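Local coordinates for protein mialostatin (Ixodes ricinus, PDB 6ZTK) that inhibits papain-like cysteine proteases, including the tick's own midgut cathepsins and several host cathepsins, as a secreted gut cystatin that regulates digestion of the blood meal, at residues A[33-38]-A[69-74]; A[44-49]-A[126-131]; A[80-85]-A[117-122]. All coordinates share one frame; numbering follows the deposited sequence.

Interaction 1 of 3, residues A[33-38]-A[69-74]; sequences WKTQDP and EVQTQI. With TRT (fragment of triton X-100), chain C.
At the edge of the antiparallel cystatin sheet, the short strand 34-36 joins strand 60-74 through K34 and T72, near the end of strand 60-74, which leads into what is, by family resemblance, the first inhibitory hairpin. K34 and T72 form a hydrogen-bonded pair, in which K34 N reaches T72 O at 2.9 Å and T72 N returns to K34 O at 2.9 Å. T35 opposite Q71 is the next, non-hydrogen-bonded pair, with both side chains on the face that carries the detergent fragment. The opposite face holds a side-chain bond: Q36 NE2 donates to T72 OG1 at 3.0 Å, with an N-H...O angle of 157° and the hydroxyl near the plane of the amide. Q36 achieves this by bending back at chi2 (-74°), which brings its amide across the threonine at roughly a right angle. Further along, P38 CB rests 4.2 Å from V70 CG2, and F43 of helix 41-52 touches both Q36 and V70. Water 1 ties W33 O, T35 OG1 and Q71 NE2 together, and accepts a hydrogen bond from Q71 NE2 at 3.0 Å. The W33 indole lies beside the backbone of Q71 and T72 and also touches K81 of the next strand. Q73, by sequence the glutamine that opens the QxVxG motif with which cystatins enter a protease cleft, crosses this indole, its amide plane turned 82° from the ring. Its CG makes an off-centre CH-pi contact over the six-membered ring. The Triton fragment meets this corner too, its C2 packing on W33 CZ2 at 3.5 Å. Q73 OE1 is held over the middle of the indole face, with W33 CE2 as its nearest ring atom at 3.3 Å.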
loop_
_atom_site.group_PDB
_atom_site.type_symbol
_atom_site.label_atom_id
_atom_site.label_comp_id
_atom_site.label_asym_id
_atom_site.label_seq_id
_atom_site.Cartn_x
_atom_site.Cartn_y
_atom_site.Cartn_z
ATOM N N TRP A 33 -18.354 -5.117 2.537
ATOM C CA TRP A 33 -17.042 -5.398 1.907
ATOM C C TRP A 33 -17.155 -6.653 1.059
ATOM O O TRP A 33 -17.523 -7.753 1.570
ATOM C CB TRP A 33 -15.886 -5.491 2.908
ATOM C CG TRP A 33 -15.416 -4.218 3.551
ATOM C CD1 TRP A 33 -15.497 -3.944 4.902
ATOM C CD2 TRP A 33 -14.755 -3.075 2.973
ATOM N NE1 TRP A 33 -14.983 -2.711 5.152
ATOM C CE2 TRP A 33 -14.483 -2.146 4.013
ATOM C CE3 TRP A 33 -14.363 -2.701 1.688
ATOM C CZ2 TRP A 33 -13.903 -0.909 3.796
ATOM C CZ3 TRP A 33 -13.765 -1.487 1.476
ATOM C CH2 TRP A 33 -13.539 -0.576 2.516
ATOM N N LYS A 34 -16.803 -6.538 -0.196
ATOM C CA LYS A 34 -16.817 -7.646 -1.147
ATOM C C LYS A 34 -15.373 -8.073 -1.380
ATOM O O LYS A 34 -14.533 -7.237 -1.727
ATOM C CB LYS A 34 -17.426 -7.208 -2.477
ATOM C CG LYS A 34 -17.379 -8.268 -3.555
ATOM C CD LYS A 34 -18.071 -7.898 -4.826
ATOM C CE LYS A 34 -18.050 -9.016 -5.844
ATOM N NZ LYS A 34 -18.668 -8.611 -7.119
ATOM N N THR A 35 -15.074 -9.359 -1.263
ATOM C CA THR A 35 -13.733 -9.862 -1.552
ATOM C C THR A 35 -13.411 -9.847 -3.032
ATOM O O THR A 35 -14.233 -10.269 -3.852
ATOM C CB THR A 35 -13.622 -11.300 -1.010
ATOM O OG1 THR A 35 -13.825 -11.172 0.398
ATOM C CG2 THR A 35 -12.284 -11.916 -1.348
ATOM N N GLN A 36 -12.202 -9.461 -3.380
ATOM C CA GLN A 36 -11.734 -9.393 -4.753
ATOM C C GLN A 36 -10.465 -10.223 -4.853
ATOM O O GLN A 36 -9.878 -10.646 -3.827
ATOM C CB GLN A 36 -11.468 -7.954 -5.191
ATOM C CG GLN A 36 -12.666 -7.025 -5.040
ATOM C CD GLN A 36 -13.759 -7.215 -6.071
ATOM O OE1 GLN A 36 -13.571 -7.890 -7.095
ATOM N NE2 GLN A 36 -14.891 -6.598 -5.848
ATOM N N ASP A 37 -10.035 -10.438 -6.082
ATOM C CA ASP A 37 -8.839 -11.243 -6.418
ATOM C C ASP A 37 -7.571 -10.440 -6.174
ATOM O O ASP A 37 -7.312 -9.463 -6.877
ATOM C CB ASP A 37 -8.875 -11.622 -7.894
ATOM C CG ASP A 37 -7.778 -12.578 -8.324
ATOM O OD1 ASP A 37 -6.765 -12.760 -7.590
ATOM O OD2 ASP A 37 -7.961 -13.144 -9.418
ATOM N N PRO A 38 -6.751 -10.773 -5.144
ATOM C CA PRO A 38 -5.568 -9.985 -4.800
ATOM C C PRO A 38 -4.404 -10.142 -5.782
ATOM O O PRO A 38 -3.407 -9.466 -5.608
ATOM C CB PRO A 38 -5.207 -10.507 -3.399
ATOM C CG PRO A 38 -5.623 -11.986 -3.469
ATOM C CD PRO A 38 -6.892 -11.974 -4.289
ATOM N N GLU A 69 -4.883 -9.463 0.655
ATOM C CA GLU A 69 -6.347 -9.407 0.638
ATOM C C GLU A 69 -6.783 -8.057 0.074
ATOM O O GLU A 69 -6.143 -7.063 0.353
ATOM C CB GLU A 69 -6.970 -9.600 2.007
ATOM C CG GLU A 69 -8.476 -9.735 2.026
ATOM C CD GLU A 69 -9.070 -10.031 3.404
ATOM O OE1 GLU A 69 -8.301 -10.100 4.432
ATOM O OE2 GLU A 69 -10.341 -10.064 3.468
ATOM N N VAL A 70 -7.861 -8.104 -0.705
ATOM C CA VAL A 70 -8.526 -6.889 -1.244
ATOM C C VAL A 70 -10.010 -7.020 -1.023
ATOM O O VAL A 70 -10.579 -8.051 -1.436
ATOM C CB VAL A 70 -8.269 -6.714 -2.736
ATOM C CG1 VAL A 70 -9.009 -5.482 -3.277
ATOM C CG2 VAL A 70 -6.828 -6.603 -3.009
ATOM N N GLN A 71 -10.620 -6.024 -0.409
ATOM C CA GLN A 71 -12.087 -5.961 -0.339
ATOM C C GLN A 71 -12.520 -4.587 -0.855
ATOM O O GLN A 71 -11.744 -3.615 -0.735
ATOM C CB GLN A 71 -12.573 -6.115 1.094
ATOM C CG GLN A 71 -12.304 -7.531 1.663
ATOM C CD GLN A 71 -12.414 -7.434 3.162
ATOM O OE1 GLN A 71 -11.557 -6.869 3.842
ATOM N NE2 GLN A 71 -13.492 -7.969 3.680
ATOM N N THR A 72 -13.748 -4.514 -1.355
ATOM C CA THR A 72 -14.262 -3.257 -1.940
ATOM C C THR A 72 -15.644 -2.932 -1.413
ATOM O O THR A 72 -16.443 -3.832 -1.065
ATOM C CB THR A 72 -14.229 -3.316 -3.462
ATOM O OG1 THR A 72 -15.071 -4.408 -3.846
ATOM C CG2 THR A 72 -12.854 -3.410 -4.049
ATOM N N GLN A 73 -15.959 -1.650 -1.467
ATOM C CA GLN A 73 -17.326 -1.180 -1.145
ATOM C C GLN A 73 -17.559 0.127 -1.870
ATOM O O GLN A 73 -16.629 0.940 -1.938
ATOM C CB GLN A 73 -17.577 -0.833 0.339
ATOM C CG GLN A 73 -18.050 -1.940 1.190
ATOM C CD GLN A 73 -18.462 -1.381 2.533
ATOM O OE1 GLN A 73 -17.722 -1.585 3.485
ATOM N NE2 GLN A 73 -19.514 -0.553 2.533
ATOM N N ILE A 74 -18.768 0.309 -2.374
ATOM C CA ILE A 74 -19.178 1.562 -3.055
ATOM C C ILE A 74 -19.929 2.421 -2.054
ATOM O O ILE A 74 -21.058 2.078 -1.688
ATOM C CB ILE A 74 -19.976 1.272 -4.311
ATOM C CG1 ILE A 74 -19.160 0.455 -5.309
ATOM C CG2 ILE A 74 -20.537 2.541 -4.897
ATOM C CD1 ILE A 74 -20.027 -0.163 -6.414
HETATM O O24 TRT C . -12.088 15.486 5.661
HETATM C C23 TRT C . -12.114 15.295 4.276
HETATM C C22 TRT C . -10.913 14.454 3.918
HETATM O O21 TRT C . -11.318 13.293 3.195
HETATM C C20 TRT C . -11.634 12.167 4.007
HETATM C C19 TRT C . -13.030 11.684 3.672
HETATM O O18 TRT C . -13.116 11.383 2.285
HETATM C C17 TRT C . -14.458 11.336 1.787
HETATM C C16 TRT C . -15.050 9.934 1.854
HETATM O O15 TRT C . -14.476 9.220 2.958
HETATM C C12 TRT C . -15.119 8.102 3.443
HETATM C C13 TRT C . -15.736 7.168 2.628
HETATM C C14 TRT C . -16.356 6.056 3.184
HETATM C C11 TRT C . -15.093 7.896 4.807
HETATM C C10 TRT C . -15.686 6.769 5.343
HETATM C C9 TRT C . -16.357 5.839 4.565
HETATM C C6 TRT C . -17.117 4.667 5.208
HETATM C C8 TRT C . -18.528 5.254 5.275
HETATM C C7 TRT C . -16.714 4.343 6.655
HETATM C C5 TRT C . -17.284 3.422 4.298
HETATM C C1 TRT C . -16.162 2.389 4.060
HETATM C C2 TRT C . -16.075 1.463 5.267
HETATM C C4 TRT C . -14.821 3.067 3.855
HETATM C C3 TRT C . -16.486 1.569 2.807
HETATM O O HOH W 1 -15.359 -9.613 2.070
HETATM O O HOH W 2 -8.850 -10.818 -1.320
#

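Interaction 2 of 3, residues A[44-49]-A[126-131]; sequences ENLAHY and NIKRVL. With TRT (fragment of triton X-100), chain C; SO4 (sulfate ion), chain D.
K128 reaches from strand 127-136 to the Y49 ring on helix 41-52, and its aliphatic carbons meet both Y49 and L46. K128 CB starts toward the helix and passes Y49 CE2 at 4.0 Å. From CG the chain runs on to CD, which meets the methyl L46 CD2 at 3.8 Å, from a residue about one helical turn before the tyrosine. Bends at chi3 (-61°) and chi4 then fold the end of the chain over the aromatic ring. K128 CE sits almost above its centre, 3.6 Å from the Y49 ring centroid, in a CH-pi contact. At the tip, K128 NZ stands over the same face, 4.7 Å from the Y49 ring centroid, which gives a cation-pi interaction. Y49 extends from the helix with CG anti to its backbone N (chi1 175°), which carries the ring out to the strand. There Y49 CE2 packs on V130 CG2 at 3.8 Å, and the two side chains run past each other in opposite directions. The Y49 hydroxyl meets the strand through two waters: water 3, 2.9 Å from Y49 OH, accepts from V130 N, and water 4 donates to K128 O. Away from this contact, H48 NE2 donates to O1 of a sulfate at 2.6 Å, while H48 ND1 is hydrogen-bonded to Y99 OH. L46 reaches inward to Y80, L82 and I119, and V130 touches S117 on the adjoining strand. Before K128, N126 and I127 both face V122 in a G1 beta bulge, at the turn between the last two strands. Helix and strand segments cross at 62°, with their axes 10.1 Å apart at closest: the single long helix laid across an antiparallel sheet that defines the cystatin fold.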
loop_
_atom_site.group_PDB
_atom_site.type_symbol
_atom_site.label_atom_id
_atom_site.label_comp_id
_atom_site.label_asym_id
_atom_site.label_seq_id
_atom_site.Cartn_x
_atom_site.Cartn_y
_atom_site.Cartn_z
ATOM N N GLU A 44 -2.800 -4.293 -6.771
ATOM C CA GLU A 44 -1.365 -4.218 -6.367
ATOM C C GLU A 44 -0.894 -2.770 -6.495
ATOM O O GLU A 44 -0.125 -2.276 -5.622
ATOM C CB GLU A 44 -0.515 -5.193 -7.207
ATOM C CG GLU A 44 -0.871 -6.646 -6.995
ATOM C CD GLU A 44 -0.166 -7.673 -7.877
ATOM O OE1 GLU A 44 0.383 -7.274 -8.901
ATOM O OE2 GLU A 44 -0.207 -8.870 -7.522
ATOM N N ASN A 45 -1.277 -2.093 -7.572
ATOM C CA ASN A 45 -0.796 -0.707 -7.791
ATOM C C ASN A 45 -1.401 0.230 -6.729
ATOM O O ASN A 45 -0.708 1.120 -6.296
ATOM C CB ASN A 45 -1.068 -0.303 -9.229
ATOM C CG ASN A 45 -0.177 -1.076 -10.172
ATOM O OD1 ASN A 45 0.886 -1.555 -9.779
ATOM N ND2 ASN A 45 -0.641 -1.214 -11.385
ATOM N N LEU A 46 -2.667 0.037 -6.311
ATOM C CA LEU A 46 -3.227 0.816 -5.198
ATOM C C LEU A 46 -2.446 0.592 -3.903
ATOM O O LEU A 46 -2.325 1.532 -3.090
ATOM C CB LEU A 46 -4.711 0.465 -5.009
ATOM C CG LEU A 46 -5.601 0.991 -6.103
ATOM C CD1 LEU A 46 -6.983 0.358 -6.002
ATOM C CD2 LEU A 46 -5.702 2.495 -5.949
ATOM N N ALA A 47 -1.959 -0.616 -3.634
ATOM C CA ALA A 47 -1.117 -0.831 -2.445
ATOM C C ALA A 47 0.172 -0.040 -2.510
ATOM O O ALA A 47 0.603 0.540 -1.526
ATOM C CB ALA A 47 -0.877 -2.326 -2.260
ATOM N N HIS A 48 0.784 0.003 -3.698
ATOM C CA HIS A 48 2.001 0.826 -3.877
ATOM C C HIS A 48 1.639 2.311 -3.669
ATOM O O HIS A 48 2.416 3.030 -3.033
ATOM C CB HIS A 48 2.626 0.578 -5.237
ATOM C CG HIS A 48 3.464 -0.659 -5.264
ATOM N ND1 HIS A 48 4.719 -0.718 -4.663
ATOM C CD2 HIS A 48 3.235 -1.883 -5.800
ATOM C CE1 HIS A 48 5.176 -1.973 -4.776
ATOM N NE2 HIS A 48 4.287 -2.709 -5.443
ATOM N N TYR A 49 0.477 2.728 -4.161
ATOM C CA TYR A 49 0.052 4.114 -3.894
ATOM C C TYR A 49 0.019 4.355 -2.377
ATOM O O TYR A 49 0.542 5.328 -1.853
ATOM C CB TYR A 49 -1.258 4.490 -4.560
ATOM C CG TYR A 49 -1.676 5.851 -4.134
ATOM C CD1 TYR A 49 -1.007 6.991 -4.565
ATOM C CD2 TYR A 49 -2.745 6.013 -3.262
ATOM C CE1 TYR A 49 -1.400 8.263 -4.126
ATOM C CE2 TYR A 49 -3.145 7.270 -2.858
ATOM C CZ TYR A 49 -2.436 8.376 -3.233
ATOM O OH TYR A 49 -2.867 9.625 -2.784
ATOM N N ASN A 126 -10.588 10.788 -11.413
ATOM C CA ASN A 126 -9.201 10.291 -11.182
ATOM C C ASN A 126 -8.673 10.687 -9.789
ATOM O O ASN A 126 -7.453 10.979 -9.683
ATOM C CB ASN A 126 -8.258 10.764 -12.306
ATOM C CG ASN A 126 -6.958 9.982 -12.339
ATOM O OD1 ASN A 126 -6.945 8.746 -12.404
ATOM N ND2 ASN A 126 -5.847 10.703 -12.292
ATOM N N ILE A 127 -9.512 10.666 -8.747
ATOM C CA ILE A 127 -9.158 10.986 -7.330
ATOM C C ILE A 127 -8.856 9.705 -6.561
ATOM O O ILE A 127 -9.573 8.713 -6.737
ATOM C CB ILE A 127 -10.315 11.706 -6.655
ATOM C CG1 ILE A 127 -10.441 13.138 -7.173
ATOM C CG2 ILE A 127 -10.224 11.662 -5.122
ATOM C CD1 ILE A 127 -11.470 13.890 -6.412
ATOM N N LYS A 128 -7.766 9.709 -5.779
ATOM C CA LYS A 128 -7.406 8.597 -4.885
ATOM C C LYS A 128 -6.891 9.241 -3.608
ATOM O O LYS A 128 -6.049 10.173 -3.675
ATOM C CB LYS A 128 -6.248 7.693 -5.330
ATOM C CG LYS A 128 -6.308 6.961 -6.639
ATOM C CD LYS A 128 -5.056 6.107 -6.814
ATOM C CE LYS A 128 -3.756 6.868 -6.832
ATOM N NZ LYS A 128 -3.333 7.193 -8.212
ATOM N N ARG A 129 -7.379 8.775 -2.454
ATOM C CA ARG A 129 -7.005 9.332 -1.145
ATOM C C ARG A 129 -6.890 8.192 -0.149
ATOM O O ARG A 129 -7.829 7.418 -0.006
ATOM C CB ARG A 129 -8.061 10.321 -0.634
ATOM C CG ARG A 129 -7.882 10.780 0.802
ATOM C CD ARG A 129 -9.061 11.670 1.167
ATOM N NE ARG A 129 -9.046 12.201 2.517
ATOM C CZ ARG A 129 -9.883 13.150 2.935
ATOM N NH1 ARG A 129 -10.785 13.632 2.093
ATOM N NH2 ARG A 129 -9.827 13.593 4.179
ATOM N N VAL A 130 -5.758 8.128 0.527
ATOM C CA VAL A 130 -5.627 7.158 1.635
ATOM C C VAL A 130 -6.424 7.648 2.834
ATOM O O VAL A 130 -6.117 8.731 3.355
ATOM C CB VAL A 130 -4.161 6.933 2.014
ATOM C CG1 VAL A 130 -4.060 6.033 3.240
ATOM C CG2 VAL A 130 -3.387 6.338 0.855
ATOM N N LEU A 131 -7.398 6.873 3.274
ATOM C CA LEU A 131 -8.171 7.249 4.492
ATOM C C LEU A 131 -7.535 6.706 5.765
ATOM O O LEU A 131 -7.675 7.310 6.826
ATOM C CB LEU A 131 -9.581 6.697 4.375
ATOM C CG LEU A 131 -10.429 7.192 3.213
ATOM C CD1 LEU A 131 -11.825 6.576 3.298
ATOM C CD2 LEU A 131 -10.485 8.702 3.241
HETATM O O24 TRT C . -12.088 15.486 5.661
HETATM C C23 TRT C . -12.114 15.295 4.276
HETATM C C22 TRT C . -10.913 14.454 3.918
HETATM O O21 TRT C . -11.318 13.293 3.195
HETATM C C20 TRT C . -11.634 12.167 4.007
HETATM C C19 TRT C . -13.030 11.684 3.672
HETATM O O18 TRT C . -13.116 11.383 2.285
HETATM C C17 TRT C . -14.458 11.336 1.787
HETATM C C16 TRT C . -15.050 9.934 1.854
HETATM O O15 TRT C . -14.476 9.220 2.958
HETATM C C12 TRT C . -15.119 8.102 3.443
HETATM C C13 TRT C . -15.736 7.168 2.628
HETATM C C14 TRT C . -16.356 6.056 3.184
HETATM C C11 TRT C . -15.093 7.896 4.807
HETATM C C10 TRT C . -15.686 6.769 5.343
HETATM C C9 TRT C . -16.357 5.839 4.565
HETATM C C6 TRT C . -17.117 4.667 5.208
HETATM C C8 TRT C . -18.528 5.254 5.275
HETATM C C7 TRT C . -16.714 4.343 6.655
HETATM C C5 TRT C . -17.284 3.422 4.298
HETATM C C1 TRT C . -16.162 2.389 4.060
HETATM C C2 TRT C . -16.075 1.463 5.267
HETATM C C4 TRT C . -14.821 3.067 3.855
HETATM C C3 TRT C . -16.486 1.569 2.807
HETATM S S SO4 D . 3.690 -5.963 -6.217
HETATM O O1 SO4 D . 4.513 -5.244 -5.271
HETATM O O2 SO4 D . 2.592 -6.618 -5.531
HETATM O O3 SO4 D . 4.514 -6.954 -6.859
HETATM O O4 SO4 D . 3.161 -5.061 -7.220
HETATM O O HOH W 3 -3.690 10.028 -0.070
HETATM O O HOH W 4 -3.512 11.355 -4.988
#

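Interaction 3 of 3, residues A[80-85]-A[117-122]. With TRT (fragment of triton X-100), chain C.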
loop_
_atom_site.group_PDB
_atom_site.type_symbol
_atom_site.label_atom_id
_atom_site.label_comp_id
_atom_site.label_asym_id
_atom_site.label_seq_id
_atom_site.Cartn_x
_atom_site.Cartn_y
_atom_site.Cartn_z
ATOM N N TYR A 80 -11.400 0.774 -1.361
ATOM C CA TYR A 80 -10.569 -0.447 -1.394
ATOM C C TYR A 80 -9.950 -0.637 -0.025
ATOM O O TYR A 80 -9.304 0.283 0.515
ATOM C CB TYR A 80 -9.463 -0.327 -2.446
ATOM C CG TYR A 80 -9.964 -0.187 -3.835
ATOM C CD1 TYR A 80 -10.281 1.080 -4.319
ATOM C CD2 TYR A 80 -10.204 -1.251 -4.677
ATOM C CE1 TYR A 80 -10.790 1.253 -5.585
ATOM C CE2 TYR A 80 -10.732 -1.094 -5.942
ATOM C CZ TYR A 80 -10.991 0.172 -6.420
ATOM O OH TYR A 80 -11.567 0.283 -7.658
ATOM N N LYS A 81 -10.142 -1.794 0.583
ATOM C CA LYS A 81 -9.493 -2.156 1.849
ATOM C C LYS A 81 -8.432 -3.203 1.506
ATOM O O LYS A 81 -8.798 -4.303 1.036
ATOM C CB LYS A 81 -10.495 -2.680 2.884
ATOM C CG LYS A 81 -9.844 -3.065 4.187
ATOM C CD LYS A 81 -10.910 -3.468 5.223
ATOM C CE LYS A 81 -10.238 -3.932 6.495
ATOM N NZ LYS A 81 -11.230 -4.487 7.458
ATOM N N LEU A 82 -7.173 -2.815 1.656
ATOM C CA LEU A 82 -6.012 -3.628 1.206
ATOM C C LEU A 82 -5.245 -4.115 2.416
ATOM O O LEU A 82 -4.904 -3.311 3.308
ATOM C CB LEU A 82 -5.121 -2.758 0.333
ATOM C CG LEU A 82 -5.811 -2.057 -0.821
ATOM C CD1 LEU A 82 -4.780 -1.174 -1.550
ATOM C CD2 LEU A 82 -6.405 -3.032 -1.777
ATOM N N LYS A 83 -4.880 -5.400 2.387
ATOM C CA LYS A 83 -3.982 -5.959 3.409
ATOM C C LYS A 83 -2.738 -6.504 2.736
ATOM O O LYS A 83 -2.902 -7.244 1.785
ATOM C CB LYS A 83 -4.662 -7.078 4.190
ATOM C CG LYS A 83 -3.784 -7.649 5.293
ATOM C CD LYS A 83 -4.477 -8.868 5.935
ATOM C CE LYS A 83 -3.598 -9.495 6.995
ATOM N NZ LYS A 83 -4.266 -10.702 7.563
ATOM N N PHE A 84 -1.580 -6.012 3.119
ATOM C CA PHE A 84 -0.351 -6.340 2.389
ATOM C C PHE A 84 0.837 -6.310 3.306
ATOM O O PHE A 84 0.856 -5.603 4.317
ATOM C CB PHE A 84 -0.195 -5.351 1.221
ATOM C CG PHE A 84 -0.307 -3.904 1.590
ATOM C CD1 PHE A 84 0.790 -3.139 1.978
ATOM C CD2 PHE A 84 -1.547 -3.337 1.566
ATOM C CE1 PHE A 84 0.662 -1.816 2.365
ATOM C CE2 PHE A 84 -1.696 -2.027 1.970
ATOM C CZ PHE A 84 -0.592 -1.265 2.362
ATOM N N THR A 85 1.867 -7.068 2.971
ATOM C CA THR A 85 3.132 -7.023 3.710
ATOM C C THR A 85 4.065 -5.958 3.126
ATOM O O THR A 85 4.004 -5.724 1.898
ATOM C CB THR A 85 3.818 -8.410 3.723
ATOM O OG1 THR A 85 3.959 -8.824 2.367
ATOM C CG2 THR A 85 2.999 -9.383 4.514
ATOM N N SER A 117 -4.802 -0.817 4.715
ATOM C CA SER A 117 -5.031 0.576 4.266
ATOM C C SER A 117 -6.339 0.642 3.517
ATOM O O SER A 117 -6.613 -0.243 2.720
ATOM C CB SER A 117 -3.887 1.035 3.402
ATOM O OG SER A 117 -4.065 2.379 2.975
ATOM N N ILE A 118 -7.151 1.672 3.831
ATOM C CA ILE A 118 -8.368 1.944 3.051
ATOM C C ILE A 118 -8.109 3.138 2.132
ATOM O O ILE A 118 -7.668 4.162 2.634
ATOM C CB ILE A 118 -9.561 2.181 3.962
ATOM C CG1 ILE A 118 -9.853 0.916 4.763
ATOM C CG2 ILE A 118 -10.735 2.595 3.125
ATOM C CD1 ILE A 118 -10.870 1.123 5.870
ATOM N N ILE A 119 -8.412 2.963 0.864
ATOM C CA ILE A 119 -8.248 4.018 -0.158
ATOM C C ILE A 119 -9.634 4.366 -0.701
ATOM O O ILE A 119 -10.362 3.471 -1.163
ATOM C CB ILE A 119 -7.300 3.576 -1.255
ATOM C CG1 ILE A 119 -5.939 3.206 -0.665
ATOM C CG2 ILE A 119 -7.162 4.669 -2.293
ATOM C CD1 ILE A 119 -4.995 2.832 -1.736
ATOM N N TYR A 120 -9.933 5.651 -0.658
ATOM C CA TYR A 120 -11.163 6.212 -1.275
ATOM C C TYR A 120 -10.828 6.656 -2.692
ATOM O O TYR A 120 -9.827 7.375 -2.876
ATOM C CB TYR A 120 -11.628 7.387 -0.451
ATOM C CG TYR A 120 -12.714 8.220 -1.039
ATOM C CD1 TYR A 120 -14.011 7.763 -1.080
ATOM C CD2 TYR A 120 -12.431 9.481 -1.506
ATOM C CE1 TYR A 120 -15.044 8.511 -1.604
ATOM C CE2 TYR A 120 -13.459 10.264 -2.038
ATOM C CZ TYR A 120 -14.756 9.776 -2.075
ATOM O OH TYR A 120 -15.764 10.574 -2.565
ATOM N N THR A 121 -11.624 6.276 -3.665
ATOM C CA THR A 121 -11.406 6.752 -5.045
ATOM C C THR A 121 -12.686 7.293 -5.641
ATOM O O THR A 121 -13.805 6.874 -5.291
ATOM C CB THR A 121 -10.871 5.630 -5.936
ATOM O OG1 THR A 121 -11.876 4.673 -6.269
ATOM C CG2 THR A 121 -9.704 4.905 -5.318
ATOM N N VAL A 122 -12.501 8.220 -6.585
ATOM C CA VAL A 122 -13.612 8.729 -7.427
ATOM C C VAL A 122 -13.140 8.523 -8.861
ATOM O O VAL A 122 -12.350 9.298 -9.392
ATOM C CB VAL A 122 -13.990 10.166 -7.069
ATOM C CG1 VAL A 122 -15.182 10.559 -7.926
ATOM C CG2 VAL A 122 -14.249 10.386 -5.597
HETATM O O24 TRT C . -12.088 15.486 5.661
HETATM C C23 TRT C . -12.114 15.295 4.276
HETATM C C22 TRT C . -10.913 14.454 3.918
HETATM O O21 TRT C . -11.318 13.293 3.195
HETATM C C20 TRT C . -11.634 12.167 4.007
HETATM C C19 TRT C . -13.030 11.684 3.672
HETATM O O18 TRT C . -13.116 11.383 2.285
HETATM C C17 TRT C . -14.458 11.336 1.787
HETATM C C16 TRT C . -15.050 9.934 1.854
HETATM O O15 TRT C . -14.476 9.220 2.958
HETATM C C12 TRT C . -15.119 8.102 3.443
HETATM C C13 TRT C . -15.736 7.168 2.628
HETATM C C14 TRT C . -16.356 6.056 3.184
HETATM C C11 TRT C . -15.093 7.896 4.807
HETATM C C10 TRT C . -15.686 6.769 5.343
HETATM C C9 TRT C . -16.357 5.839 4.565
HETATM C C6 TRT C . -17.117 4.667 5.208
HETATM C C8 TRT C . -18.528 5.254 5.275
HETATM C C7 TRT C . -16.714 4.343 6.655
HETATM C C5 TRT C . -17.284 3.422 4.298
HETATM C C1 TRT C . -16.162 2.389 4.060
HETATM C C2 TRT C . -16.075 1.463 5.267
HETATM C C4 TRT C . -14.821 3.067 3.855
HETATM C C3 TRT C . -16.486 1.569 2.807
HETATM O O HOH W 5 -11.279 2.972 -8.394
#
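S117 opens the pairing with L82: L82 N donates to S117 O at 2.8 Å in a nearly straight bond, and S117 N donates back to L82 O. S117 CB lies near the plane of the F84 ring, at the edge, 4.0 Å from F84 CE2, while S117 OG is hydrogen-bonded to S132 O on the neighbouring strand. I118 pairs with K81 without hydrogen bonds and turns to the other face, where I118 CG1 lies 4.0 Å from K81 CG; I118 CA also makes a CA-H...O contact with Y80 O. I119 restores the ladder by exchanging two backbone bonds with Y80, and its CD1 packs on L82 CD1 at 4.0 Å. Y120 points away from strand 78-92 and offers a ring face to the detergent, whose C16 lies 3.7 Å above its centre. T121 OG1, hydrogen-bonded to V78 O, approaches the edge of the Y80 ring, and water 5 donates to it and bridges to Y80 OH. Strands 60-74 and 127-136 flank the pair, while helix 41-52 lies over the face of Y80, L82 and S117, with L46 on Y80 and L82, A50 on S117 and V51 on F84.

How the interactions relate
The three contacts span the same antiparallel sheet from one edge to the other. Interaction 3 lies in its middle and is largely buried; interactions 1 and 2 are surface contacts at the outermost strands. Interactions 1 and 3 are both backbone ladders, joined by the bonds K81 N to Q71 O and K83 N to E69 O, whereas interaction 2 relies on side chains and waters. Strand 127-136 continues the sheet beyond interaction 3 through Y120 N to R129 O and L131 N to I118 O. Helix 41-52 belongs to interaction 2 and packs on interaction 3, partly through L46. Opposite that helix, W33, Q73, Y120 and L131 line the detergent site; the R129 contact is doubtful because modelled atoms overlap.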